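Local coordinates for protein probable M18 family aminopeptidase 1 (Thermotoga maritima, PDB 2GLF) that probably acts as a metal-dependent (zinc) aminopeptidase of the M18 family, removing residues from the N-terminal end of peptides, at residues 48-53 with 62-67; 95-100 with 224-229; 114-119 with 184-189; 259-264 with 445-450. All coordinates share one frame; numbering follows the deposited sequence.

Overall arrangement
From the N terminus, contact 1 closes first, a short loop of eight residues that sets strand 50-51 at one border of the large mixed sheet. Contact 2 then joins 95-100 to 224-229, far along the chain, within the six-stranded antiparallel sheet; contact 3, 114-119 with 184-189, opens and closes inside that span and extends the same sheet to one of its two outer strands within the chain. Their strands 97-108 and 111-119 are neighbours, with Asp-99 O against His-117 N at 2.8 Å. Contact 4 comes last, bringing the C-terminal helix against helix 248-263. It meets contact 1 where Phe-49 packs on Leu-261 and Leu-262, whereas contacts 2 and 3 lie across the chain's centre from it. No loops cross.

Contact 1 (48-53 with 62-67); sequences GFVPLE and MTVYAV
Val-50 pairs with Val-64 and Pro-51 with Tyr-65 in a short parallel ladder: Val-50 N donates to Thr-63 O (3.2 Å), Tyr-65 N gives a weak bond back to Val-50 O, and Leu-52 N reaches Tyr-65 O (3.1 Å), although the touching parts head 77° apart. The first of these bonds lies in the carbonyl plane of Thr-63; the last comes from above the carbonyl plane of Tyr-65. Thr-63 works on two fronts. Its OG1, set between the backbone N and the carbonyl carbon (chi1 57°), donates to Gly-48 O at 3.1 Å, while its CB sits squarely over the Phe-49 ring, 4.2 Å from the centroid, as a CH-pi contact. The same ring turns an edge to Val-64 O. Phe-49 CB in turn touches the edge of the Tyr-65 ring at CD2 (3.5 Å), and one face of that ring lies against the peptide between Val-50 and Pro-51. Pro-51 CG runs alongside the phenol end, 4.0 Å from Tyr-65 CZ, and the hydroxyl continues to Asp-45 of helix 33-45. On the other side of the ladder, Leu-52 CD1 meets Val-64 CG2 (3.8 Å) and the methyl of Met-62, present as selenomethionine, with Leu-52 and Met-62 also touching helix 292-303. Val-64 also bonds through its backbone to Phe-76 of strand 73-77. Strand 50-51 is thus a two-residue parallel border strand of the mixed sheet at the core of this alpha/beta metallopeptidase domain, joined to strand 64-67 by a connection without helix or strand.

Contact 2 (95-100 with 224-229); sequences SPRLDF and EIEVVP
Leu-98 and Val-227 form a hydrogen-bonded antiparallel pair in the middle of the six-stranded sheet, Val-227 N donating to Leu-98 O at 2.6 Å and Leu-98 N returning a weak bond to Val-227 O. Phe-100 N continues the ladder to Ile-225 O (3.1 Å). On the face bearing Asp-99 and Glu-226 runs a buried salt-bridge network. Arg-97 NH1 points in its own plane at the syn lone pair of Asp-99 OD1 (2.7 Å), whereas the Glu-226 carboxylate lies nearly parallel over one guanidinium face, off centre toward the rim, the planes 17° apart, with OE2 3.0 Å from NH1; that pairing is one of charge, with no N-H directed at the oxygen. A methionine in place of Arg-97 would probably leave Asp-99 OD1 and the Glu-226 carboxylate without their shared cation, though Asp-99 OD2 keeps its salt bridge to Lys-362 of a second subunit. On the Leu-98 and Val-227 face, Ile-225 CG2 stands over the centre of the Phe-100 ring, 3.5 Å from its centroid, and Val-227 CG2 meets the ring edge at CE1. Strand 223-229 is flanked beyond by strand 132-139 and strand 97-108 by strand 111-119, whose Tyr-119 makes a cation-pi contact with Arg-97.

Contact 3 (114-119 with 184-189); sequences FKTHYY and LMLIAG
Leu-184 O is gripped twice by Thr-116: OG1 donates at 2.6 Å, in the carbonyl plane, while the backbone N adds only a weak bond. This is an edge of the six-stranded antiparallel sheet, 185-189 being one of its two outer strands within the chain. Phe-114 and Leu-186 form the hydrogen-bonded pair, Phe-114 N to Leu-186 O at 2.9 Å and a weak return bond from Leu-186 N. Further along, Ala-188 and Gly-189 together face Ala-112 in a classic beta bulge, and Ala-188 also makes backbone hydrogen bonds to a third subunit. Thr-116 sets OG1 between its backbone N and carbonyl carbon (chi1 72°), and its CG2 then meets Leu-186 CD2 at 3.7 Å. Putting a valine at Thr-116 would probably leave Leu-184 O with only the weak backbone donor here, and the pairing near Leu-184 less firmly held. Lys-115 lies alongside Met-185, here selenomethionine, CE 4.1 Å from SE, and carries its amine on to a salt bridge with Glu-182. The Phe-114 ring stacks on Phe-100 of strand 97-108, and Ala-188 CB lies over one face of the Phe-114 ring, off centre toward the rim, 3.5 Å from Phe-114 CE1.

Contact 4 (259-264 with 445-450); sequences RALLSA and SLMEKL
Apolar packing centres on Met-447, present as selenomethionine, which reaches from its helix to the flank of helix 248-263. Its SE lies 4.0 Å from Ala-260 CB and 3.9 Å from the backbone N of Leu-261. A bend at the end of the chain (chi3 119°) turns the methyl toward Leu-261, CE meeting CD1 at 4.1 Å as the two side chains pass at a slant. Ala-264, the first residue past the helix, sets its CB 4.0 Å from Glu-448 CG. The axes of the short helical segments approach to 9.7 Å and cross at -43°. The two helices pack on the same face of the central mixed sheet, Leu-261 and Met-447 both resting on Ile-270 and Val-272 of strand 270-275, as expected of the alpha/beta sandwich of the zinc exopeptidase clan; helix 248-263 also carries Asp-249, a ligand of both manganese ions, near its other end. Among polar groups, Glu-448 extends its carboxylate past Ala-264, Glu-448 OE1 lying 3.5 Å from Ala-264 CA. No hydrogen bond passes between the two segments themselves, but just beyond them Glu-448 OE1 accepts from the backbone N of Asn-265, and Ser-263 OG bonds with Tyr-440 OH on the C-terminal helix.

Contact 1 (48-53 with 62-67)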
loop_
_atom_site.group_PDB
_atom_site.type_symbol
_atom_site.label_atom_id
_atom_site.label_comp_id
_atom_site.label_asym_id
_atom_site.label_seq_id
_atom_site.Cartn_x
_atom_site.Cartn_y
_atom_site.Cartn_z
ATOM N N GLY A 48 4.174 -62.565 26.556
ATOM C CA GLY A 48 5.369 -63.143 27.140
ATOM C C GLY A 48 6.669 -62.367 27.098
ATOM O O GLY A 48 7.740 -62.966 27.014
ATOM N N PHE A 49 6.605 -61.046 27.157
ATOM C CA PHE A 49 7.830 -60.265 27.139
ATOM C C PHE A 49 8.251 -59.955 28.568
ATOM O O PHE A 49 7.422 -59.976 29.486
ATOM C CB PHE A 49 7.625 -58.942 26.398
ATOM C CG PHE A 49 7.711 -59.044 24.900
ATOM C CD1 PHE A 49 6.786 -59.788 24.181
ATOM C CD2 PHE A 49 8.688 -58.333 24.203
ATOM C CE1 PHE A 49 6.826 -59.813 22.787
ATOM C CE2 PHE A 49 8.739 -58.351 22.813
ATOM C CZ PHE A 49 7.807 -59.090 22.103
ATOM N N VAL A 50 9.536 -59.664 28.753
ATOM C CA VAL A 50 10.059 -59.304 30.067
ATOM C C VAL A 50 11.067 -58.172 29.936
ATOM O O VAL A 50 11.733 -58.029 28.906
ATOM C CB VAL A 50 10.747 -60.489 30.775
ATOM C CG1 VAL A 50 9.719 -61.537 31.138
ATOM C CG2 VAL A 50 11.833 -61.074 29.885
ATOM N N PRO A 51 11.195 -57.350 30.986
ATOM C CA PRO A 51 12.117 -56.211 31.021
ATOM C C PRO A 51 13.565 -56.616 30.749
ATOM O O PRO A 51 14.122 -57.440 31.477
ATOM C CB PRO A 51 11.956 -55.680 32.445
ATOM C CG PRO A 51 10.574 -56.087 32.811
ATOM C CD PRO A 51 10.480 -57.478 32.265
ATOM N N LEU A 52 14.173 -56.045 29.712
ATOM C CA LEU A 52 15.573 -56.343 29.407
ATOM C C LEU A 52 16.336 -56.221 30.727
ATOM O O LEU A 52 15.889 -55.520 31.632
ATOM C CB LEU A 52 16.118 -55.330 28.394
ATOM C CG LEU A 52 17.564 -55.510 27.933
ATOM C CD1 LEU A 52 17.695 -56.852 27.255
ATOM C CD2 LEU A 52 17.959 -54.398 26.972
ATOM N N GLU A 53 17.469 -56.904 30.843
ATOM C CA GLU A 53 18.275 -56.876 32.069
ATOM C C GLU A 53 17.670 -57.823 33.109
ATOM O O GLU A 53 18.388 -58.600 33.743
ATOM C CB GLU A 53 18.375 -55.444 32.624
ATOM C CG GLU A 53 17.464 -55.128 33.803
ATOM C CD GLU A 53 17.269 -53.634 33.997
ATOM O OE1 GLU A 53 16.603 -53.008 33.146
ATOM O OE2 GLU A 53 17.784 -53.084 34.993
HETATM N N MSE A 62 15.686 -63.733 22.951
HETATM C CA MSE A 62 15.085 -62.836 23.927
HETATM C C MSE A 62 13.835 -62.184 23.355
HETATM O O MSE A 62 13.762 -61.898 22.160
HETATM C CB MSE A 62 16.069 -61.723 24.312
HETATM C CG MSE A 62 17.426 -62.183 24.820
HETATM SE SE MSE A 62 18.685 -60.708 25.099
HETATM C CE MSE A 62 17.962 -60.020 26.740
ATOM N N THR A 63 12.855 -61.959 24.219
ATOM C CA THR A 63 11.615 -61.288 23.852
ATOM C C THR A 63 11.518 -60.224 24.943
ATOM O O THR A 63 10.694 -60.294 25.855
ATOM C CB THR A 63 10.416 -62.246 23.918
ATOM O OG1 THR A 63 10.328 -62.811 25.231
ATOM C CG2 THR A 63 10.577 -63.365 22.907
ATOM N N VAL A 64 12.397 -59.236 24.829
ATOM C CA VAL A 64 12.510 -58.172 25.812
ATOM C C VAL A 64 12.005 -56.811 25.391
ATOM O O VAL A 64 11.639 -56.593 24.238
ATOM C CB VAL A 64 13.974 -57.992 26.218
ATOM C CG1 VAL A 64 14.497 -59.268 26.866
ATOM C CG2 VAL A 64 14.797 -57.636 24.987
ATOM N N TYR A 65 12.004 -55.892 26.349
ATOM C CA TYR A 65 11.587 -54.527 26.100
ATOM C C TYR A 65 12.145 -53.624 27.184
ATOM O O TYR A 65 12.274 -54.024 28.334
ATOM C CB TYR A 65 10.055 -54.415 26.058
ATOM C CG TYR A 65 9.361 -54.620 27.382
ATOM C CD1 TYR A 65 9.500 -53.694 28.421
ATOM C CD2 TYR A 65 8.558 -55.742 27.600
ATOM C CE1 TYR A 65 8.860 -53.884 29.650
ATOM C CE2 TYR A 65 7.909 -55.942 28.824
ATOM C CZ TYR A 65 8.069 -55.013 29.845
ATOM O OH TYR A 65 7.470 -55.235 31.069
ATOM N N ALA A 66 12.483 -52.401 26.806
ATOM C CA ALA A 66 13.014 -51.437 27.747
ATOM C C ALA A 66 12.129 -50.201 27.720
ATOM O O ALA A 66 11.825 -49.671 26.650
ATOM C CB ALA A 66 14.433 -51.070 27.367
ATOM N N VAL A 67 11.693 -49.762 28.895
ATOM C CA VAL A 67 10.864 -48.570 29.007
ATOM C C VAL A 67 11.841 -47.457 29.350
ATOM O O VAL A 67 12.598 -47.592 30.303
ATOM C CB VAL A 67 9.844 -48.704 30.151
ATOM C CG1 VAL A 67 8.960 -47.462 30.217
ATOM C CG2 VAL A 67 9.006 -49.950 29.949
#

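Contact 2 (95-100 with 224-229)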
loop_
_atom_site.group_PDB
_atom_site.type_symbol
_atom_site.label_atom_id
_atom_site.label_comp_id
_atom_site.label_asym_id
_atom_site.label_seq_id
_atom_site.Cartn_x
_atom_site.Cartn_y
_atom_site.Cartn_z
ATOM N N SER A 95 1.844 -36.727 20.484
ATOM C CA SER A 95 0.973 -36.081 19.504
ATOM C C SER A 95 0.687 -34.636 19.866
ATOM O O SER A 95 0.686 -34.276 21.042
ATOM C CB SER A 95 -0.361 -36.819 19.405
ATOM O OG SER A 95 -0.208 -38.071 18.776
ATOM N N PRO A 96 0.450 -33.778 18.858
ATOM C CA PRO A 96 0.163 -32.384 19.199
ATOM C C PRO A 96 -0.913 -32.340 20.290
ATOM O O PRO A 96 -1.864 -33.132 20.285
ATOM C CB PRO A 96 -0.290 -31.805 17.863
ATOM C CG PRO A 96 0.625 -32.510 16.894
ATOM C CD PRO A 96 0.575 -33.949 17.396
ATOM N N ARG A 97 -0.745 -31.423 21.235
ATOM C CA ARG A 97 -1.676 -31.295 22.349
ATOM C C ARG A 97 -1.522 -29.918 22.980
ATOM O O ARG A 97 -0.991 -28.989 22.366
ATOM C CB ARG A 97 -1.342 -32.353 23.397
ATOM C CG ARG A 97 0.134 -32.320 23.817
ATOM C CD ARG A 97 0.474 -33.447 24.771
ATOM N NE ARG A 97 1.772 -34.065 24.486
ATOM C CZ ARG A 97 2.946 -33.601 24.908
ATOM N NH1 ARG A 97 3.010 -32.501 25.648
ATOM N NH2 ARG A 97 4.063 -34.244 24.588
ATOM N N LEU A 98 -2.000 -29.805 24.214
ATOM C CA LEU A 98 -1.887 -28.579 24.991
ATOM C C LEU A 98 -1.367 -29.021 26.358
ATOM O O LEU A 98 -1.841 -30.016 26.904
ATOM C CB LEU A 98 -3.247 -27.896 25.163
ATOM C CG LEU A 98 -4.025 -27.410 23.937
ATOM C CD1 LEU A 98 -5.359 -26.826 24.397
ATOM C CD2 LEU A 98 -3.220 -26.371 23.172
ATOM N N ASP A 99 -0.385 -28.303 26.896
ATOM C CA ASP A 99 0.172 -28.632 28.205
ATOM C C ASP A 99 -0.169 -27.552 29.218
ATOM O O ASP A 99 -0.061 -26.370 28.916
ATOM C CB ASP A 99 1.702 -28.743 28.159
ATOM C CG ASP A 99 2.201 -29.931 27.354
ATOM O OD1 ASP A 99 1.456 -30.924 27.194
ATOM O OD2 ASP A 99 3.369 -29.871 26.899
ATOM N N PHE A 100 -0.584 -27.956 30.412
ATOM C CA PHE A 100 -0.868 -27.003 31.479
ATOM C C PHE A 100 0.478 -26.321 31.765
ATOM O O PHE A 100 1.513 -26.988 31.793
ATOM C CB PHE A 100 -1.292 -27.745 32.755
ATOM C CG PHE A 100 -2.776 -27.978 32.893
ATOM C CD1 PHE A 100 -3.608 -28.046 31.782
ATOM C CD2 PHE A 100 -3.331 -28.178 34.155
ATOM C CE1 PHE A 100 -4.966 -28.311 31.928
ATOM C CE2 PHE A 100 -4.680 -28.444 34.308
ATOM C CZ PHE A 100 -5.500 -28.511 33.192
ATOM N N GLU A 224 2.899 -32.743 35.055
ATOM C CA GLU A 224 2.716 -32.661 33.616
ATOM C C GLU A 224 1.292 -33.018 33.214
ATOM O O GLU A 224 0.910 -34.188 33.220
ATOM C CB GLU A 224 3.714 -33.577 32.901
ATOM C CG GLU A 224 4.964 -32.837 32.458
ATOM C CD GLU A 224 6.071 -33.740 31.946
ATOM O OE1 GLU A 224 6.965 -33.215 31.248
ATOM O OE2 GLU A 224 6.062 -34.956 32.249
ATOM N N ILE A 225 0.506 -32.002 32.874
ATOM C CA ILE A 225 -0.870 -32.219 32.454
ATOM C C ILE A 225 -0.983 -31.960 30.958
ATOM O O ILE A 225 -0.390 -31.023 30.435
ATOM C CB ILE A 225 -1.853 -31.273 33.180
ATOM C CG1 ILE A 225 -1.664 -31.372 34.694
ATOM C CG2 ILE A 225 -3.283 -31.637 32.811
ATOM C CD1 ILE A 225 -1.967 -32.742 35.244
ATOM N N GLU A 226 -1.749 -32.797 30.276
ATOM C CA GLU A 226 -1.939 -32.646 28.847
ATOM C C GLU A 226 -3.433 -32.550 28.519
ATOM O O GLU A 226 -4.239 -33.362 28.979
ATOM C CB GLU A 226 -1.292 -33.827 28.106
ATOM C CG GLU A 226 0.170 -34.074 28.498
ATOM C CD GLU A 226 0.944 -34.920 27.478
ATOM O OE1 GLU A 226 0.314 -35.700 26.732
ATOM O OE2 GLU A 226 2.192 -34.810 27.435
ATOM N N VAL A 227 -3.800 -31.536 27.742
ATOM C CA VAL A 227 -5.190 -31.330 27.349
ATOM C C VAL A 227 -5.381 -32.017 26.007
ATOM O O VAL A 227 -4.621 -31.790 25.081
ATOM C CB VAL A 227 -5.522 -29.819 27.240
ATOM C CG1 VAL A 227 -6.951 -29.630 26.754
ATOM C CG2 VAL A 227 -5.327 -29.147 28.594
ATOM N N VAL A 228 -6.401 -32.857 25.916
ATOM C CA VAL A 228 -6.668 -33.620 24.702
ATOM C C VAL A 228 -8.160 -33.671 24.372
ATOM O O VAL A 228 -8.995 -33.603 25.268
ATOM C CB VAL A 228 -6.114 -35.054 24.881
ATOM C CG1 VAL A 228 -7.154 -36.090 24.458
ATOM C CG2 VAL A 228 -4.814 -35.200 24.097
ATOM N N PRO A 229 -8.514 -33.801 23.082
ATOM C CA PRO A 229 -9.928 -33.856 22.684
ATOM C C PRO A 229 -10.707 -35.041 23.266
ATOM O O PRO A 229 -10.203 -36.161 23.339
ATOM C CB PRO A 229 -9.861 -33.881 21.158
ATOM C CG PRO A 229 -8.572 -34.552 20.891
ATOM C CD PRO A 229 -7.639 -33.926 21.907
HETATM O O HOH W 1 1.950 -29.207 33.320
#

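Contact 3 (114-119 with 184-189)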
loop_
_atom_site.group_PDB
_atom_site.type_symbol
_atom_site.label_atom_id
_atom_site.label_comp_id
_atom_site.label_asym_id
_atom_site.label_seq_id
_atom_site.Cartn_x
_atom_site.Cartn_y
_atom_site.Cartn_z
ATOM N N PHE A 114 -7.308 -22.440 33.395
ATOM C CA PHE A 114 -6.074 -23.213 33.298
ATOM C C PHE A 114 -5.348 -22.713 32.063
ATOM O O PHE A 114 -5.812 -22.918 30.938
ATOM C CB PHE A 114 -6.341 -24.712 33.121
ATOM C CG PHE A 114 -6.805 -25.399 34.361
ATOM C CD1 PHE A 114 -8.012 -26.085 34.374
ATOM C CD2 PHE A 114 -6.030 -25.379 35.511
ATOM C CE1 PHE A 114 -8.443 -26.742 35.515
ATOM C CE2 PHE A 114 -6.448 -26.034 36.660
ATOM C CZ PHE A 114 -7.661 -26.720 36.662
ATOM N N LYS A 115 -4.222 -22.043 32.266
ATOM C CA LYS A 115 -3.452 -21.562 31.134
ATOM C C LYS A 115 -2.666 -22.743 30.567
ATOM O O LYS A 115 -2.147 -23.574 31.307
ATOM C CB LYS A 115 -2.471 -20.463 31.557
ATOM C CG LYS A 115 -3.088 -19.291 32.287
ATOM C CD LYS A 115 -2.111 -18.127 32.358
ATOM C CE LYS A 115 -2.174 -17.252 31.100
ATOM N NZ LYS A 115 -1.911 -17.970 29.816
ATOM N N THR A 116 -2.586 -22.833 29.253
ATOM C CA THR A 116 -1.830 -23.912 28.662
ATOM C C THR A 116 -0.770 -23.318 27.766
ATOM O O THR A 116 -0.675 -22.103 27.610
ATOM C CB THR A 116 -2.705 -24.823 27.808
ATOM O OG1 THR A 116 -3.076 -24.134 26.610
ATOM C CG2 THR A 116 -3.951 -25.220 28.566
ATOM N N HIS A 117 0.028 -24.202 27.187
ATOM C CA HIS A 117 1.084 -23.840 26.263
ATOM C C HIS A 117 1.011 -25.008 25.283
ATOM O O HIS A 117 1.229 -26.153 25.666
ATOM C CB HIS A 117 2.419 -23.812 26.992
ATOM C CG HIS A 117 3.535 -23.237 26.185
ATOM N ND1 HIS A 117 3.836 -23.681 24.915
ATOM C CD2 HIS A 117 4.442 -22.274 26.472
ATOM C CE1 HIS A 117 4.882 -23.017 24.455
ATOM N NE2 HIS A 117 5.270 -22.157 25.382
ATOM N N TYR A 118 0.674 -24.732 24.026
ATOM C CA TYR A 118 0.539 -25.804 23.052
ATOM C C TYR A 118 1.832 -26.527 22.711
ATOM O O TYR A 118 2.922 -25.953 22.735
ATOM C CB TYR A 118 -0.147 -25.286 21.785
ATOM C CG TYR A 118 0.689 -24.392 20.918
ATOM C CD1 TYR A 118 1.486 -24.920 19.900
ATOM C CD2 TYR A 118 0.665 -23.013 21.086
ATOM C CE1 TYR A 118 2.238 -24.088 19.069
ATOM C CE2 TYR A 118 1.411 -22.176 20.262
ATOM C CZ TYR A 118 2.192 -22.719 19.256
ATOM O OH TYR A 118 2.918 -21.889 18.441
ATOM N N TYR A 119 1.684 -27.813 22.406
ATOM C CA TYR A 119 2.798 -28.689 22.076
ATOM C C TYR A 119 2.692 -29.166 20.633
ATOM O O TYR A 119 1.656 -29.693 20.220
ATOM C CB TYR A 119 2.773 -29.891 23.010
ATOM C CG TYR A 119 3.762 -30.970 22.668
ATOM C CD1 TYR A 119 5.075 -30.906 23.115
ATOM C CD2 TYR A 119 3.380 -32.068 21.904
ATOM C CE1 TYR A 119 5.978 -31.911 22.816
ATOM C CE2 TYR A 119 4.276 -33.076 21.596
ATOM C CZ TYR A 119 5.572 -32.995 22.058
ATOM O OH TYR A 119 6.451 -34.018 21.787
ATOM N N LEU A 184 -5.423 -19.935 24.929
ATOM C CA LEU A 184 -5.927 -21.305 24.965
ATOM C C LEU A 184 -5.975 -21.736 26.428
ATOM O O LEU A 184 -5.102 -22.455 26.909
ATOM C CB LEU A 184 -5.011 -22.228 24.151
ATOM C CG LEU A 184 -4.925 -21.813 22.676
ATOM C CD1 LEU A 184 -3.859 -22.609 21.940
ATOM C CD2 LEU A 184 -6.288 -22.012 22.032
HETATM N N MSE A 185 -7.002 -21.274 27.134
HETATM C CA MSE A 185 -7.170 -21.590 28.544
HETATM C C MSE A 185 -8.508 -22.275 28.778
HETATM O O MSE A 185 -9.544 -21.775 28.342
HETATM C CB MSE A 185 -7.115 -20.304 29.360
HETATM C CG MSE A 185 -6.293 -19.215 28.696
HETATM SE SE MSE A 185 -6.012 -17.657 29.806
HETATM C CE MSE A 185 -7.733 -16.803 29.584
ATOM N N LEU A 186 -8.503 -23.416 29.457
ATOM C CA LEU A 186 -9.768 -24.089 29.726
ATOM C C LEU A 186 -10.379 -23.504 30.989
ATOM O O LEU A 186 -9.668 -23.021 31.877
ATOM C CB LEU A 186 -9.595 -25.609 29.894
ATOM C CG LEU A 186 -8.216 -26.262 29.848
ATOM C CD1 LEU A 186 -8.365 -27.745 30.116
ATOM C CD2 LEU A 186 -7.561 -26.022 28.502
ATOM N N ILE A 187 -11.705 -23.541 31.055
ATOM C CA ILE A 187 -12.420 -23.029 32.211
ATOM C C ILE A 187 -12.304 -24.029 33.365
ATOM O O ILE A 187 -12.714 -25.181 33.248
ATOM C CB ILE A 187 -13.900 -22.788 31.865
ATOM C CG1 ILE A 187 -13.993 -21.788 30.708
ATOM C CG2 ILE A 187 -14.640 -22.264 33.081
ATOM C CD1 ILE A 187 -15.401 -21.437 30.295
ATOM N N ALA A 188 -11.724 -23.589 34.475
ATOM C CA ALA A 188 -11.565 -24.457 35.630
ATOM C C ALA A 188 -12.834 -24.477 36.471
ATOM O O ALA A 188 -13.183 -25.497 37.059
ATOM C CB ALA A 188 -10.391 -23.990 36.470
ATOM N N GLY A 189 -13.523 -23.340 36.530
ATOM C CA GLY A 189 -14.741 -23.267 37.307
ATOM C C GLY A 189 -15.348 -21.885 37.299
ATOM O O GLY A 189 -14.740 -20.939 36.800
#

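Contact 4 (259-264 with 445-450)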
loop_
_atom_site.group_PDB
_atom_site.type_symbol
_atom_site.label_atom_id
_atom_site.label_comp_id
_atom_site.label_asym_id
_atom_site.label_seq_id
_atom_site.Cartn_x
_atom_site.Cartn_y
_atom_site.Cartn_z
ATOM N N ARG A 259 1.526 -54.857 16.602
ATOM C CA ARG A 259 0.837 -56.070 16.184
ATOM C C ARG A 259 1.688 -56.923 15.252
ATOM O O ARG A 259 1.608 -58.150 15.282
ATOM C CB ARG A 259 -0.500 -55.722 15.519
ATOM C CG ARG A 259 -1.547 -55.174 16.492
ATOM C CD ARG A 259 -1.968 -56.228 17.509
ATOM N NE ARG A 259 -2.626 -57.338 16.839
ATOM C CZ ARG A 259 -3.829 -57.259 16.282
ATOM N NH1 ARG A 259 -4.508 -56.122 16.329
ATOM N NH2 ARG A 259 -4.334 -58.302 15.642
ATOM N N ALA A 260 2.505 -56.278 14.426
ATOM C CA ALA A 260 3.375 -57.003 13.509
ATOM C C ALA A 260 4.455 -57.706 14.325
ATOM O O ALA A 260 4.700 -58.899 14.153
ATOM C CB ALA A 260 4.008 -56.044 12.518
ATOM N N LEU A 261 5.089 -56.958 15.223
ATOM C CA LEU A 261 6.141 -57.499 16.076
ATOM C C LEU A 261 5.671 -58.762 16.760
ATOM O O LEU A 261 6.380 -59.764 16.788
ATOM C CB LEU A 261 6.546 -56.485 17.156
ATOM C CG LEU A 261 7.573 -56.991 18.180
ATOM C CD1 LEU A 261 8.896 -57.206 17.470
ATOM C CD2 LEU A 261 7.755 -56.007 19.321
ATOM N N LEU A 262 4.461 -58.706 17.307
ATOM C CA LEU A 262 3.886 -59.830 18.030
ATOM C C LEU A 262 3.517 -61.065 17.210
ATOM O O LEU A 262 3.530 -62.178 17.739
ATOM C CB LEU A 262 2.650 -59.366 18.807
ATOM C CG LEU A 262 2.857 -58.254 19.836
ATOM C CD1 LEU A 262 1.588 -58.084 20.645
ATOM C CD2 LEU A 262 4.022 -58.594 20.750
ATOM N N SER A 263 3.196 -60.893 15.929
ATOM C CA SER A 263 2.789 -62.038 15.128
ATOM C C SER A 263 3.747 -62.419 14.016
ATOM O O SER A 263 3.438 -63.262 13.177
ATOM C CB SER A 263 1.402 -61.790 14.539
ATOM O OG SER A 263 1.446 -60.743 13.592
ATOM N N ALA A 264 4.917 -61.815 14.004
ATOM C CA ALA A 264 5.869 -62.137 12.962
ATOM C C ALA A 264 6.624 -63.436 13.254
ATOM O O ALA A 264 6.750 -63.859 14.408
ATOM C CB ALA A 264 6.853 -60.982 12.791
ATOM N N SER A 445 5.597 -58.465 7.118
ATOM C CA SER A 445 6.339 -59.136 6.068
ATOM C C SER A 445 7.685 -58.465 5.798
ATOM O O SER A 445 8.549 -59.045 5.150
ATOM C CB SER A 445 5.498 -59.201 4.794
ATOM O OG SER A 445 5.002 -57.925 4.446
ATOM N N LEU A 446 7.869 -57.245 6.289
ATOM C CA LEU A 446 9.139 -56.563 6.091
ATOM C C LEU A 446 10.122 -56.970 7.178
ATOM O O LEU A 446 11.335 -57.014 6.947
ATOM C CB LEU A 446 8.959 -55.047 6.104
ATOM C CG LEU A 446 8.577 -54.401 4.770
ATOM C CD1 LEU A 446 8.332 -52.924 4.989
ATOM C CD2 LEU A 446 9.685 -54.612 3.745
HETATM N N MSE A 447 9.601 -57.262 8.367
HETATM C CA MSE A 447 10.451 -57.689 9.472
HETATM C C MSE A 447 10.879 -59.122 9.193
HETATM O O MSE A 447 11.994 -59.530 9.523
HETATM C CB MSE A 447 9.685 -57.652 10.789
HETATM C CG MSE A 447 9.117 -56.306 11.147
HETATM SE SE MSE A 447 8.002 -56.409 12.726
HETATM C CE MSE A 447 8.997 -55.221 13.885
ATOM N N GLU A 448 9.973 -59.872 8.574
ATOM C CA GLU A 448 10.196 -61.276 8.243
ATOM C C GLU A 448 11.111 -61.535 7.056
ATOM O O GLU A 448 11.933 -62.451 7.093
ATOM C CB GLU A 448 8.858 -61.972 7.959
ATOM C CG GLU A 448 8.004 -62.283 9.179
ATOM C CD GLU A 448 6.647 -62.882 8.811
ATOM O OE1 GLU A 448 5.933 -63.350 9.728
ATOM O OE2 GLU A 448 6.290 -62.878 7.608
ATOM N N LYS A 449 10.976 -60.729 6.009
ATOM C CA LYS A 449 11.752 -60.951 4.797
ATOM C C LYS A 449 12.932 -60.025 4.496
ATOM O O LYS A 449 13.709 -60.322 3.591
ATOM C CB LYS A 449 10.801 -60.968 3.595
ATOM C CG LYS A 449 9.544 -61.822 3.785
ATOM C CD LYS A 449 9.732 -63.264 3.337
ATOM C CE LYS A 449 10.641 -64.061 4.261
ATOM N NZ LYS A 449 10.030 -64.341 5.589
ATOM N N LEU A 450 13.090 -58.916 5.214
ATOM C CA LEU A 450 14.234 -58.050 4.914
ATOM C C LEU A 450 15.535 -58.646 5.432
ATOM O O LEU A 450 16.520 -58.683 4.662
ATOM C CB LEU A 450 14.057 -56.632 5.487
ATOM C CG LEU A 450 13.413 -55.584 4.564
ATOM C CD1 LEU A 450 13.790 -54.194 5.031
ATOM C CD2 LEU A 450 13.881 -55.776 3.137
ATOM O OXT LEU A 450 15.552 -59.065 6.607
#